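Local coordinates for protein elastase inhibitor AFUEI (Aspergillus fumigatus Af293, PDB 3W0E) that inhibits elastases, acting non-competitively on the fungus's own serine elastase with nanomolar affinity and also blocking human leukocyte elastase, at residues Pro33-His38 with Ala49-Ile54. Residues are numbered along the deposited sequence; the frame is centred on the assembly and turned at random.
Sequences PIRVLH and ASRLNI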
loop_
_atom_site.group_PDB
_atom_site.type_symbol
_atom_site.label_atom_id
_atom_site.label_comp_id
_atom_site.label_asym_id
_atom_site.label_seq_id
_atom_site.Cartn_x
_atom_site.Cartn_y
_atom_site.Cartn_z
ATOM N N PRO A 33 10.335 -10.110 -2.164
ATOM C CA PRO A 33 10.875 -9.781 -0.848
ATOM C C PRO A 33 9.838 -9.247 0.100
ATOM O O PRO A 33 8.780 -8.896 -0.346
ATOM C CB PRO A 33 11.837 -8.668 -1.165
ATOM C CG PRO A 33 11.304 -8.065 -2.383
ATOM C CD PRO A 33 10.753 -9.144 -3.179
ATOM N N ILE A 34 10.168 -9.211 1.388
ATOM C CA ILE A 34 9.276 -8.617 2.383
ATOM C C ILE A 34 10.032 -7.449 3.021
ATOM O O ILE A 34 11.200 -7.589 3.410
ATOM C CB ILE A 34 8.939 -9.608 3.491
ATOM C CG1 ILE A 34 8.089 -10.756 2.948
ATOM C CG2 ILE A 34 8.193 -8.926 4.625
ATOM C CD1 ILE A 34 7.994 -11.922 3.925
ATOM N N ARG A 35 9.383 -6.294 3.117
ATOM C CA ARG A 35 9.997 -5.115 3.712
ATOM C C ARG A 35 9.141 -4.658 4.881
ATOM O O ARG A 35 7.921 -4.584 4.771
ATOM C CB ARG A 35 10.092 -3.979 2.692
ATOM C CG ARG A 35 10.511 -2.638 3.272
ATOM C CD ARG A 35 10.826 -1.645 2.147
ATOM N NE ARG A 35 9.627 -1.299 1.394
ATOM C CZ ARG A 35 9.620 -0.492 0.338
ATOM N NH1 ARG A 35 10.758 0.028 -0.102
ATOM N NH2 ARG A 35 8.477 -0.224 -0.281
ATOM N N VAL A 36 9.778 -4.351 6.004
ATOM C CA VAL A 36 9.033 -3.828 7.145
ATOM C C VAL A 36 9.119 -2.289 7.146
ATOM O O VAL A 36 10.212 -1.723 7.082
ATOM C CB VAL A 36 9.549 -4.429 8.479
ATOM C CG1 VAL A 36 8.717 -3.889 9.657
ATOM C CG2 VAL A 36 9.439 -5.944 8.445
ATOM N N LEU A 37 7.967 -1.619 7.203
ATOM C CA LEU A 37 7.929 -0.168 7.174
ATOM C C LEU A 37 7.698 0.336 8.592
ATOM O O LEU A 37 6.673 0.036 9.171
ATOM C CB LEU A 37 6.800 0.313 6.265
ATOM C CG LEU A 37 6.978 -0.066 4.786
ATOM C CD1 LEU A 37 5.839 0.463 3.950
ATOM C CD2 LEU A 37 8.328 0.482 4.290
ATOM N N HIS A 38 8.668 1.074 9.135
ATOM C CA HIS A 38 8.575 1.620 10.496
ATOM C C HIS A 38 8.195 3.090 10.477
ATOM O O HIS A 38 8.485 3.802 9.518
ATOM C CB HIS A 38 9.915 1.485 11.215
ATOM C CG HIS A 38 10.429 0.085 11.265
ATOM N ND1 HIS A 38 11.264 -0.439 10.300
ATOM C CD2 HIS A 38 10.228 -0.907 12.165
ATOM C CE1 HIS A 38 11.559 -1.688 10.606
ATOM N NE2 HIS A 38 10.945 -1.996 11.735
ATOM N N ALA A 49 5.612 -4.985 -7.547
ATOM C CA ALA A 49 4.365 -5.714 -7.339
ATOM C C ALA A 49 4.543 -6.950 -6.483
ATOM O O ALA A 49 3.581 -7.409 -5.889
ATOM C CB ALA A 49 3.744 -6.114 -8.686
ATOM N N SER A 50 5.765 -7.488 -6.453
ATOM C CA SER A 50 6.061 -8.737 -5.738
ATOM C C SER A 50 6.438 -8.529 -4.269
ATOM O O SER A 50 6.552 -9.492 -3.513
ATOM C CB SER A 50 7.215 -9.491 -6.426
ATOM O OG SER A 50 7.012 -9.607 -7.830
ATOM N N ARG A 51 6.654 -7.281 -3.875
ATOM C CA ARG A 51 7.156 -6.983 -2.536
ATOM C C ARG A 51 6.031 -6.787 -1.530
ATOM O O ARG A 51 5.121 -5.965 -1.735
ATOM C CB ARG A 51 8.057 -5.746 -2.573
ATOM C CG ARG A 51 8.649 -5.350 -1.187
ATOM C CD ARG A 51 9.752 -4.355 -1.359
ATOM N NE ARG A 51 9.300 -3.194 -2.117
ATOM C CZ ARG A 51 10.104 -2.280 -2.651
ATOM N NH1 ARG A 51 11.418 -2.364 -2.491
ATOM N NH2 ARG A 51 9.584 -1.268 -3.344
ATOM N N LEU A 52 6.069 -7.566 -0.452
ATOM C CA LEU A 52 5.085 -7.419 0.596
ATOM C C LEU A 52 5.632 -6.422 1.607
ATOM O O LEU A 52 6.730 -6.600 2.137
ATOM C CB LEU A 52 4.788 -8.753 1.269
ATOM C CG LEU A 52 3.870 -8.676 2.483
ATOM C CD1 LEU A 52 2.535 -7.997 2.130
ATOM C CD2 LEU A 52 3.629 -10.071 3.043
ATOM N N ASN A 53 4.865 -5.368 1.853
ATOM C CA ASN A 53 5.229 -4.378 2.859
ATOM C C ASN A 53 4.393 -4.577 4.097
ATOM O O ASN A 53 3.172 -4.573 4.041
ATOM C CB ASN A 53 5.023 -2.954 2.333
ATOM C CG ASN A 53 5.898 -2.640 1.159
ATOM O OD1 ASN A 53 7.100 -2.423 1.306
ATOM N ND2 ASN A 53 5.309 -2.629 -0.029
ATOM N N ILE A 54 5.063 -4.774 5.227
ATOM C CA ILE A 54 4.379 -4.916 6.499
ATOM C C ILE A 54 4.624 -3.630 7.275
ATOM O O ILE A 54 5.766 -3.307 7.595
ATOM C CB ILE A 54 4.958 -6.084 7.286
ATOM C CG1 ILE A 54 4.835 -7.381 6.472
ATOM C CG2 ILE A 54 4.252 -6.215 8.637
ATOM C CD1 ILE A 54 3.427 -7.887 6.357
#
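Arg35 and Arg51 lay their guanidinium groups flat on one another, CZ to CZ 3.5 Å, with planes 20° apart. Each chain leaves its backbone extended and bends at chi3 (67° in Arg35, 55° in Arg51), which turns the two flat ends into the stack. At the edge of the Arg35 group sits the amide oxygen of Asn53: NE donates to OD1 over 2.8 Å, nearly along the C=O axis, and NH2 adds a weak second bond to the same atom, so this edge is held in place. The stacked charges are probably offset by the C-terminal carboxylate of Ala68, which forms a salt bridge with Arg51 NE and also accepts from Asn53 ND2; His66 O takes that amide nitrogen as well. Leu37 CD1 rests against Asn53 CB at 3.9 Å, and the same leucine packs on Met45 of the second subunit. On the opposite face Ile34 CG2 lies alongside Ile54 CG1 (4.1 Å), while Leu52 reaches Cys5 and Ala9 of helix 2-15. Between the faces runs a parallel ladder: Leu52 N to Pro33 O, Arg35 N to Leu52 O (2.8 Å), Ile54 N to Arg35 O and Leu37 N to Ile54 O (2.8 Å). Pairing 34-37 with the central strand 52-56 of a mixed sheet packed on a helix is consistent with the potato inhibitor I-like (CI-2) fold of the I78 family.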